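Local coordinates for ABC transporter periplasmic substrate-binding protein (Desulfovibrio alaskensis, PDB 5MY5), which probably captures tungstate in the periplasm with high selectivity and delivers it to an ABC transporter for uptake into the cell, at residues A[191-194]-A[195-198]; A[205-208]-A[209-213]; A[141-145]-A[146-150]; A[237-240]-A[241-245]. The protein carries 2 engineered substitutions. One frame throughout, in Å; residues are numbered along the deposited sequence.

How the contacts relate
Contacts 1, 2 and 3 lie in one half of the chain. Contact 1 (191-194 with 195-198) turns a strand into helix 194-203, and contact 2 (205-208 with 209-213) leads from the end of that helix into strand 210-214; their centres are 11 Å apart, and the two meet where Y197 OH reaches L210 O at 2.7 Å, a probable hydrogen bond. Contact 3 (141-145 with 146-150) opens another helix, its centre 13 Å from that of contact 1; M191 of contact 1 packs on it, its CE 3.4 Å from T147 O and its SD 4.0 Å from M150 CG. Contact 4 (237-240 with 241-245) is remote, its centre 32 Å from that of contact 1. No tungstate is bound in this structure.

Contact 1 (A[191-194]-A[195-198]); sequences MTDR and GTYI
D193 and T196 make the tight part of this turn from strand into helix. D193 OD1 accepts T196 OG1 at 2.7 Å through its syn lone pair, while T196 N gives its hydrogen to D193 OD2 at 2.8 Å from above the carboxylate plane. The carboxylate reaches back over the first helical turn because CG stands between the backbone N and the carbonyl carbon (chi1 57°). Aspartate suits this N-cap position, since it can accept from a backbone N-H that has no earlier carbonyl to meet. D193 O is gripped twice, by Y197 N at 3.2 Å and by T192 OG1 at 2.9 Å. The carbon contacts are lighter: T192 CG2 lies 4.0 Å from Y197 CB, and R194 CG 3.8 Å from I198 CD1. Helix 176-186 packs against T192 through M176 and I180. The outer side belongs to the partly exposed R194 chain, whose guanidinium is nonetheless held by salt bridges with D106 and E215. At the start of helix 194-203 the D193 carboxylate thus satisfies both T196 N and T196 OG1, and the helix dipole would favour its ionised form.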
loop_
_atom_site.group_PDB
_atom_site.type_symbol
_atom_site.label_atom_id
_atom_site.label_comp_id
_atom_site.label_asym_id
_atom_site.label_seq_id
_atom_site.Cartn_x
_atom_site.Cartn_y
_atom_site.Cartn_z
ATOM N N MET A 191 2.401 5.705 -12.171
ATOM C CA MET A 191 1.594 5.018 -11.158
ATOM C C MET A 191 2.115 5.491 -9.779
ATOM O O MET A 191 3.345 5.466 -9.513
ATOM C CB MET A 191 1.676 3.501 -11.279
ATOM C CG MET A 191 0.748 2.756 -10.359
ATOM S SD MET A 191 1.298 1.136 -9.840
ATOM C CE MET A 191 2.546 1.623 -8.648
ATOM N N THR A 192 1.143 5.849 -8.919
ATOM C CA THR A 192 1.433 6.289 -7.524
ATOM C C THR A 192 0.497 5.711 -6.571
ATOM O O THR A 192 -0.593 5.329 -6.918
ATOM C CB THR A 192 1.406 7.804 -7.432
ATOM O OG1 THR A 192 1.771 8.256 -6.109
ATOM C CG2 THR A 192 0.116 8.383 -7.805
ATOM N N ASP A 193 0.945 5.556 -5.296
ATOM C CA ASP A 193 -0.084 5.265 -4.271
ATOM C C ASP A 193 -0.967 6.574 -4.196
ATOM O O ASP A 193 -0.469 7.651 -4.380
ATOM C CB ASP A 193 0.570 4.964 -2.894
ATOM C CG ASP A 193 1.421 6.091 -2.453
ATOM O OD1 ASP A 193 2.466 6.479 -3.042
ATOM O OD2 ASP A 193 1.002 6.699 -1.451
ATOM N N ARG A 194 -2.230 6.320 -3.829
ATOM C CA ARG A 194 -3.180 7.452 -3.661
ATOM C C ARG A 194 -2.758 8.403 -2.596
ATOM O O ARG A 194 -2.890 9.624 -2.802
ATOM C CB ARG A 194 -4.556 6.987 -3.391
ATOM C CG ARG A 194 -5.630 8.119 -3.436
ATOM C CD ARG A 194 -7.000 7.521 -3.128
ATOM N NE ARG A 194 -7.527 6.579 -4.118
ATOM C CZ ARG A 194 -8.208 6.944 -5.208
ATOM N NH1 ARG A 194 -8.426 8.216 -5.508
ATOM N NH2 ARG A 194 -8.650 5.985 -6.031
ATOM N N GLY A 195 -2.235 7.919 -1.491
ATOM C CA GLY A 195 -1.828 8.794 -0.385
ATOM C C GLY A 195 -0.847 9.860 -0.829
ATOM O O GLY A 195 -0.983 11.043 -0.578
ATOM N N THR A 196 0.235 9.440 -1.534
ATOM C CA THR A 196 1.222 10.381 -2.001
ATOM C C THR A 196 0.577 11.353 -3.031
ATOM O O THR A 196 0.921 12.533 -2.972
ATOM C CB THR A 196 2.435 9.685 -2.633
ATOM O OG1 THR A 196 3.031 8.757 -1.679
ATOM C CG2 THR A 196 3.464 10.656 -3.003
ATOM N N TYR A 197 -0.308 10.850 -3.906
ATOM C CA TYR A 197 -1.042 11.747 -4.772
ATOM C C TYR A 197 -1.810 12.865 -3.984
ATOM O O TYR A 197 -1.689 14.049 -4.334
ATOM C CB TYR A 197 -1.975 11.075 -5.738
ATOM C CG TYR A 197 -2.546 12.091 -6.670
ATOM C CD1 TYR A 197 -1.739 12.641 -7.646
ATOM C CD2 TYR A 197 -3.899 12.517 -6.569
ATOM C CE1 TYR A 197 -2.265 13.628 -8.497
ATOM C CE2 TYR A 197 -4.391 13.522 -7.359
ATOM C CZ TYR A 197 -3.589 14.051 -8.303
ATOM O OH TYR A 197 -4.119 14.958 -9.154
ATOM N N ILE A 198 -2.583 12.418 -3.014
ATOM C CA ILE A 198 -3.322 13.375 -2.161
ATOM C C ILE A 198 -2.353 14.460 -1.604
ATOM O O ILE A 198 -2.655 15.697 -1.625
ATOM C CB ILE A 198 -4.103 12.609 -1.084
ATOM C CG1 ILE A 198 -5.268 11.847 -1.658
ATOM C CG2 ILE A 198 -4.508 13.613 0.039
ATOM C CD1 ILE A 198 -5.789 10.815 -0.715
#

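Contact 2 (A[205-208]-A[209-213])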
loop_
_atom_site.group_PDB
_atom_site.type_symbol
_atom_site.label_atom_id
_atom_site.label_comp_id
_atom_site.label_asym_id
_atom_site.label_seq_id
_atom_site.Cartn_x
_atom_site.Cartn_y
_atom_site.Cartn_z
ATOM N N ASP A 205 -2.031 23.396 -4.113
ATOM C CA ASP A 205 -3.342 24.059 -3.808
ATOM C C ASP A 205 -4.525 23.415 -4.496
ATOM O O ASP A 205 -5.428 24.103 -4.951
ATOM C CB ASP A 205 -3.360 25.556 -4.199
ATOM C CG ASP A 205 -2.268 26.344 -3.555
ATOM O OD1 ASP A 205 -2.284 26.462 -2.310
ATOM O OD2 ASP A 205 -1.404 26.866 -4.305
ATOM N N GLY A 206 -4.540 22.089 -4.577
ATOM C CA GLY A 206 -5.634 21.365 -5.205
ATOM C C GLY A 206 -5.741 21.403 -6.709
ATOM O O GLY A 206 -6.734 20.910 -7.265
ATOM N N ASN A 207 -4.748 21.999 -7.377
ATOM C CA ASN A 207 -4.743 22.148 -8.805
ATOM C C ASN A 207 -3.318 21.777 -9.332
ATOM O O ASN A 207 -2.633 22.559 -9.998
ATOM C CB ASN A 207 -5.064 23.601 -9.176
ATOM C CG ASN A 207 -5.420 23.772 -10.641
ATOM O OD1 ASN A 207 -5.925 22.857 -11.310
ATOM N ND2 ASN A 207 -5.192 24.970 -11.130
ATOM N N PRO A 208 -2.896 20.521 -9.101
ATOM C CA PRO A 208 -1.685 20.090 -9.805
ATOM C C PRO A 208 -1.924 19.849 -11.314
ATOM O O PRO A 208 -3.045 19.562 -11.730
ATOM C CB PRO A 208 -1.385 18.746 -9.105
ATOM C CG PRO A 208 -2.756 18.232 -8.845
ATOM C CD PRO A 208 -3.531 19.440 -8.357
ATOM N N PRO A 209 -0.816 19.801 -12.102
ATOM C CA PRO A 209 -0.961 19.507 -13.504
ATOM C C PRO A 209 -1.255 18.102 -13.880
ATOM O O PRO A 209 -1.743 17.860 -14.951
ATOM C CB PRO A 209 0.396 19.912 -14.090
ATOM C CG PRO A 209 1.368 19.805 -12.925
ATOM C CD PRO A 209 0.526 20.214 -11.743
ATOM N N LEU A 210 -0.993 17.150 -12.967
ATOM C CA LEU A 210 -1.263 15.749 -13.162
ATOM C C LEU A 210 -2.495 15.409 -12.353
ATOM O O LEU A 210 -2.603 15.805 -11.211
ATOM C CB LEU A 210 -0.098 14.900 -12.645
ATOM C CG LEU A 210 1.259 15.147 -13.266
ATOM C CD1 LEU A 210 2.284 14.337 -12.515
ATOM C CD2 LEU A 210 1.245 14.904 -14.806
ATOM N N LYS A 211 -3.394 14.749 -13.011
ATOM C CA LYS A 211 -4.733 14.359 -12.470
ATOM C C LYS A 211 -4.814 12.846 -12.400
ATOM O O LYS A 211 -4.096 12.120 -13.156
ATOM C CB LYS A 211 -5.810 14.947 -13.411
ATOM C CG LYS A 211 -5.628 16.422 -13.680
ATOM C CD LYS A 211 -5.780 17.275 -12.439
ATOM C CE LYS A 211 -5.754 18.773 -12.786
ATOM N NZ LYS A 211 -5.687 19.694 -11.596
ATOM N N ILE A 212 -5.687 12.289 -11.576
ATOM C CA ILE A 212 -5.947 10.898 -11.563
ATOM C C ILE A 212 -6.723 10.525 -12.811
ATOM O O ILE A 212 -7.805 11.114 -13.059
ATOM C CB ILE A 212 -6.716 10.375 -10.314
ATOM C CG1 ILE A 212 -5.871 10.641 -9.035
ATOM C CG2 ILE A 212 -7.143 8.940 -10.512
ATOM C CD1 ILE A 212 -6.694 10.358 -7.785
ATOM N N LEU A 213 -6.166 9.649 -13.610
ATOM C CA LEU A 213 -6.763 9.223 -14.873
ATOM C C LEU A 213 -7.197 7.804 -14.919
ATOM O O LEU A 213 -8.101 7.465 -15.660
ATOM C CB LEU A 213 -5.805 9.589 -16.007
ATOM C CG LEU A 213 -5.418 11.009 -16.261
ATOM C CD1 LEU A 213 -4.315 11.246 -17.283
ATOM C CD2 LEU A 213 -6.717 11.776 -16.676
#
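K211 folds back on the chain because its CG lies anti to the carbonyl carbon (chi1 -51°) and the chain bends again at chi2 (-64°), after which CD, CE and NZ run on extended. N207, with CG anti to the backbone N (chi1 -166°), presents its amide oxygen to the same ammonium. NZ thus holds two oxygens: P208 O at 2.6 Å, approached in the carbonyl plane, and N207 OD1 at 3.2 Å, a longer bond with the donor tilted from the amide plane. The methylene before the ammonium also lies close, K211 CE being 3.0 Å from P208 O. Lysine fits here because its long chain can double back to the P208 carbonyl and the N207 amide, and the ammonium gives P208 O a charged donor. The proline rings stiffen the corner, with P208 CB against P209 CD at 3.6 Å, while P208 CG sits 3.4 Å from L210 O. Beneath them, Y197 and Y200 of helix 194-203 receive the P208 ring. Upstream, D205, with positive phi, is the C-prime residue of the Schellman motif that ends helix 194-203. The whole is a helix-to-strand connection: a Schellman ending, then a proline pair leading into antiparallel pairing of strand 210-214 with strand 100-112, where K211 bonds to G111 through the backbone.

Contact 3 (A[141-145]-A[146-150])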
loop_
_atom_site.group_PDB
_atom_site.type_symbol
_atom_site.label_atom_id
_atom_site.label_comp_id
_atom_site.label_asym_id
_atom_site.label_seq_id
_atom_site.Cartn_x
_atom_site.Cartn_y
_atom_site.Cartn_z
ATOM N N ARG A 141 9.308 4.260 -10.794
ATOM C CA ARG A 141 10.196 4.436 -9.627
ATOM C C ARG A 141 11.614 3.851 -9.913
ATOM O O ARG A 141 12.602 4.451 -9.475
ATOM C CB ARG A 141 9.621 3.782 -8.412
ATOM C CG ARG A 141 8.323 4.391 -7.859
ATOM C CD ARG A 141 8.613 5.641 -7.080
ATOM N NE ARG A 141 9.386 5.290 -5.879
ATOM C CZ ARG A 141 8.917 4.867 -4.741
ATOM N NH1 ARG A 141 7.626 4.796 -4.451
ATOM N NH2 ARG A 141 9.781 4.537 -3.773
ATOM N N GLY A 142 11.707 2.711 -10.632
ATOM C CA GLY A 142 13.016 2.036 -10.884
ATOM C C GLY A 142 13.893 1.817 -9.654
ATOM O O GLY A 142 15.089 1.852 -9.793
ATOM N N ASP A 143 13.306 1.539 -8.490
ATOM C CA ASP A 143 14.097 1.456 -7.240
ATOM C C ASP A 143 13.856 0.225 -6.399
ATOM O O ASP A 143 14.337 0.171 -5.236
ATOM C CB ASP A 143 13.834 2.725 -6.401
ATOM C CG ASP A 143 12.454 2.795 -5.829
ATOM O OD1 ASP A 143 11.535 2.044 -6.244
ATOM O OD2 ASP A 143 12.258 3.703 -5.022
ATOM N N ASN A 144 13.175 -0.773 -6.941
ATOM C CA ASN A 144 12.801 -1.995 -6.246
ATOM C C ASN A 144 11.972 -1.789 -4.986
ATOM O O ASN A 144 11.843 -2.695 -4.165
ATOM C CB ASN A 144 14.048 -2.884 -5.963
ATOM C CG ASN A 144 15.043 -2.905 -7.104
ATOM O OD1 ASN A 144 16.163 -2.375 -6.981
ATOM N ND2 ASN A 144 14.674 -3.514 -8.210
ATOM N N SER A 145 11.361 -0.618 -4.846
ATOM C CA SER A 145 10.391 -0.451 -3.806
ATOM C C SER A 145 9.153 -1.311 -3.966
ATOM O O SER A 145 8.874 -1.841 -5.049
ATOM C CB SER A 145 9.935 1.022 -3.740
ATOM O OG SER A 145 9.355 1.443 -5.000
ATOM N N GLY A 146 8.309 -1.359 -2.944
ATOM C CA GLY A 146 7.035 -1.982 -3.045
ATOM C C GLY A 146 6.181 -1.397 -4.178
ATOM O O GLY A 146 5.540 -2.124 -4.935
ATOM N N THR A 147 6.204 -0.084 -4.273
ATOM C CA THR A 147 5.454 0.606 -5.347
ATOM C C THR A 147 6.029 0.146 -6.727
ATOM O O THR A 147 5.253 -0.132 -7.695
ATOM C CB THR A 147 5.569 2.140 -5.160
ATOM O OG1 THR A 147 4.923 2.485 -3.916
ATOM C CG2 THR A 147 4.892 2.867 -6.293
ATOM N N HIS A 148 7.358 0.132 -6.859
ATOM C CA HIS A 148 7.984 -0.275 -8.109
ATOM C C HIS A 148 7.610 -1.695 -8.516
ATOM O O HIS A 148 7.172 -1.963 -9.636
ATOM C CB HIS A 148 9.506 -0.223 -7.979
ATOM C CG HIS A 148 10.195 -0.467 -9.265
ATOM N ND1 HIS A 148 11.494 -0.951 -9.289
ATOM C CD2 HIS A 148 9.791 -0.385 -10.564
ATOM C CE1 HIS A 148 11.879 -1.072 -10.542
ATOM N NE2 HIS A 148 10.860 -0.751 -11.347
ATOM N N LYS A 149 7.605 -2.595 -7.536
ATOM C CA LYS A 149 7.175 -3.941 -7.756
ATOM C C LYS A 149 5.697 -4.056 -8.242
ATOM O O LYS A 149 5.391 -4.837 -9.158
ATOM C CB LYS A 149 7.425 -4.735 -6.480
ATOM C CG LYS A 149 8.897 -5.104 -6.315
ATOM C CD LYS A 149 9.180 -5.582 -4.891
ATOM C CE LYS A 149 10.668 -5.767 -4.684
ATOM N NZ LYS A 149 10.899 -6.064 -3.244
ATOM N N MET A 150 4.788 -3.279 -7.628
ATOM C CA MET A 150 3.447 -3.207 -8.057
ATOM C C MET A 150 3.318 -2.712 -9.496
ATOM O O MET A 150 2.656 -3.359 -10.328
ATOM C CB MET A 150 2.699 -2.291 -7.106
ATOM C CG MET A 150 1.257 -1.975 -7.369
ATOM S SD MET A 150 0.249 -3.446 -7.590
ATOM C CE MET A 150 -1.050 -2.567 -8.345
#
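H148 lies folded under the loop that precedes its helix, and its ring is hydrogen-bonded at an edge and covered over one face. N144 N donates to H148 ND1 at 2.9 Å, close to the ring plane, so ND1 is the acceptor and carries no proton in this bond. Over one face, G142 CA stands 3.6 Å from the ring centroid in a CH-pi contact; glycine allows the backbone this close approach and also tolerates the positive phi of 49°. The ring gets beneath the loop because H148 CG is anti to its backbone N (chi1 -173°). S145 is the N-cap of helix 146-155: its OG accepts from H148 N at 3.0 Å, a role for which the short serine hydroxyl is well suited, and its carbonyl takes the first regular helical bond, from K149 N at 2.9 Å. Behind the cap stands D143, whose OD1 receives S145 OG at 2.6 Å on its syn side and S145 N at 3.0 Å from above the carboxylate plane, the latter closing an Asx turn. The other oxygen, D143 OD2, is in a salt bridge with R141 NH2 at 2.9 Å. R141, bent at chi2 and chi3, also lays NH1 3.4 Å from T147 CB, and its NE donates to Q174 O. Farther out, helix 176-186 meets R141 through M176 and T179, while T147 packs on M191 and F107.

Contact 4 (A[237-240]-A[241-245])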
loop_
_atom_site.group_PDB
_atom_site.type_symbol
_atom_site.label_atom_id
_atom_site.label_comp_id
_atom_site.label_asym_id
_atom_site.label_seq_id
_atom_site.Cartn_x
_atom_site.Cartn_y
_atom_site.Cartn_z
ATOM N N VAL A 237 5.379 -15.466 22.602
ATOM C CA VAL A 237 4.603 -14.436 21.873
ATOM C C VAL A 237 3.265 -14.158 22.607
ATOM O O VAL A 237 2.641 -15.051 23.205
ATOM C CB VAL A 237 4.354 -14.869 20.391
ATOM C CG1 VAL A 237 3.230 -15.833 20.202
ATOM C CG2 VAL A 237 4.118 -13.653 19.548
ATOM N N LYS A 238 2.828 -12.887 22.543
ATOM C CA LYS A 238 1.598 -12.489 23.226
ATOM C C LYS A 238 0.445 -12.729 22.307
ATOM O O LYS A 238 -0.184 -11.806 21.757
ATOM C CB LYS A 238 1.698 -11.020 23.687
ATOM C CG LYS A 238 2.852 -10.709 24.645
ATOM C CD LYS A 238 2.663 -11.457 25.949
ATOM C CE LYS A 238 3.439 -10.804 27.102
ATOM N NZ LYS A 238 2.871 -11.240 28.408
ATOM N N LYS A 239 0.109 -13.985 22.035
ATOM C CA LYS A 239 -0.949 -14.378 21.116
ATOM C C LYS A 239 -2.318 -13.853 21.465
ATOM O O LYS A 239 -3.112 -13.512 20.587
ATOM C CB LYS A 239 -1.015 -15.936 21.006
ATOM C CG LYS A 239 -2.130 -16.495 20.126
ATOM C CD LYS A 239 -2.027 -16.035 18.644
ATOM C CE LYS A 239 -2.700 -16.942 17.640
ATOM N NZ LYS A 239 -4.182 -17.099 17.689
ATOM N N ASP A 240 -2.616 -13.839 22.764
ATOM C CA ASP A 240 -3.954 -13.405 23.150
ATOM C C ASP A 240 -4.109 -11.877 22.881
ATOM O O ASP A 240 -5.125 -11.459 22.435
ATOM C CB ASP A 240 -4.187 -13.682 24.626
ATOM C CG ASP A 240 -4.329 -15.119 24.910
ATOM O OD1 ASP A 240 -4.711 -15.905 24.006
ATOM O OD2 ASP A 240 -4.091 -15.471 26.070
ATOM N N LEU A 241 -3.045 -11.088 23.097
ATOM C CA LEU A 241 -3.060 -9.617 22.778
ATOM C C LEU A 241 -3.198 -9.496 21.223
ATOM O O LEU A 241 -3.931 -8.638 20.732
ATOM C CB LEU A 241 -1.891 -8.883 23.216
ATOM C CG LEU A 241 -1.591 -8.937 24.691
ATOM C CD1 LEU A 241 -0.426 -8.106 25.108
ATOM C CD2 LEU A 241 -2.814 -8.687 25.555
ATOM N N ALA A 242 -2.414 -10.279 20.475
ATOM C CA ALA A 242 -2.493 -10.202 18.991
ATOM C C ALA A 242 -3.854 -10.490 18.460
ATOM O O ALA A 242 -4.462 -9.772 17.605
ATOM C CB ALA A 242 -1.436 -11.124 18.404
ATOM N N ASP A 243 -4.433 -11.574 19.003
ATOM C CA ASP A 243 -5.787 -11.929 18.620
ATOM C C ASP A 243 -6.802 -10.821 18.998
ATOM O O ASP A 243 -7.711 -10.625 18.256
ATOM C CB ASP A 243 -6.272 -13.219 19.330
ATOM C CG ASP A 243 -5.608 -14.479 18.827
ATOM O OD1 ASP A 243 -4.999 -14.392 17.713
ATOM O OD2 ASP A 243 -5.669 -15.534 19.595
ATOM N N LYS A 244 -6.592 -10.132 20.129
ATOM C CA LYS A 244 -7.462 -9.034 20.521
ATOM C C LYS A 244 -7.414 -7.905 19.520
ATOM O O LYS A 244 -8.435 -7.278 19.199
ATOM C CB LYS A 244 -7.141 -8.589 21.920
ATOM C CG LYS A 244 -8.044 -7.535 22.527
ATOM C CD LYS A 244 -9.483 -7.999 22.847
ATOM C CE LYS A 244 -9.584 -9.236 23.772
ATOM N NZ LYS A 244 -9.063 -8.987 25.188
ATOM N N PHE A 245 -6.232 -7.602 18.996
ATOM C CA PHE A 245 -6.089 -6.562 17.991
ATOM C C PHE A 245 -6.848 -6.974 16.726
ATOM O O PHE A 245 -7.446 -6.108 16.099
ATOM C CB PHE A 245 -4.582 -6.246 17.679
ATOM C CG PHE A 245 -4.388 -5.201 16.669
ATOM C CD1 PHE A 245 -4.541 -3.872 16.991
ATOM C CD2 PHE A 245 -4.053 -5.532 15.396
ATOM C CE1 PHE A 245 -4.360 -2.881 16.030
ATOM C CE2 PHE A 245 -3.801 -4.521 14.462
ATOM C CZ PHE A 245 -3.972 -3.237 14.756
HETATM O O HOH W 1 -6.794 -15.558 22.196
#
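K239 and D243, one helical turn apart, are joined by a salt bridge in which the ammonium faces both carboxylate oxygens: K239 NZ is 2.8 Å from D243 OD1 and 2.9 Å from D243 OD2, although each contact is weak as a hydrogen bond. The lysine leaves the backbone with CG anti to its N (chi1 177°), then bends at chi2 and chi4, which curls the ammonium back to the aspartate. This four-residue spacing suits oppositely charged side chains on the surface of a helix. D240 adds a second negative group, its OD1 4.5 Å from D243 OD2. One water spans these like charges, donating to D240 OD1 at 2.8 Å and to D243 OD2 at the same distance, and so probably eases their repulsion; the lysine would offset part of the charge as well. Beneath this polar layer the backbone is regular: A242 N bonds to K238 O at 3.0 Å, D243 N to K239 O at 2.8 Å, and K244 N to D240 O. K238 takes the N-cap position and is the centre of an inverse gamma turn. Apolar contact within the turn is slight, L241 CD1 resting 3.9 Å from K238 CB. L241 and the small A242 instead serve the inner side of helix 239-250, both touching L28 of strand 27-33, with A242 also on I78 of strand 78-81 and P228 of strand 221-228. F245 continues this inner row, packing on L28, M30 and I78 and meeting the ring of F49, from helix 41-53, edge-to-face.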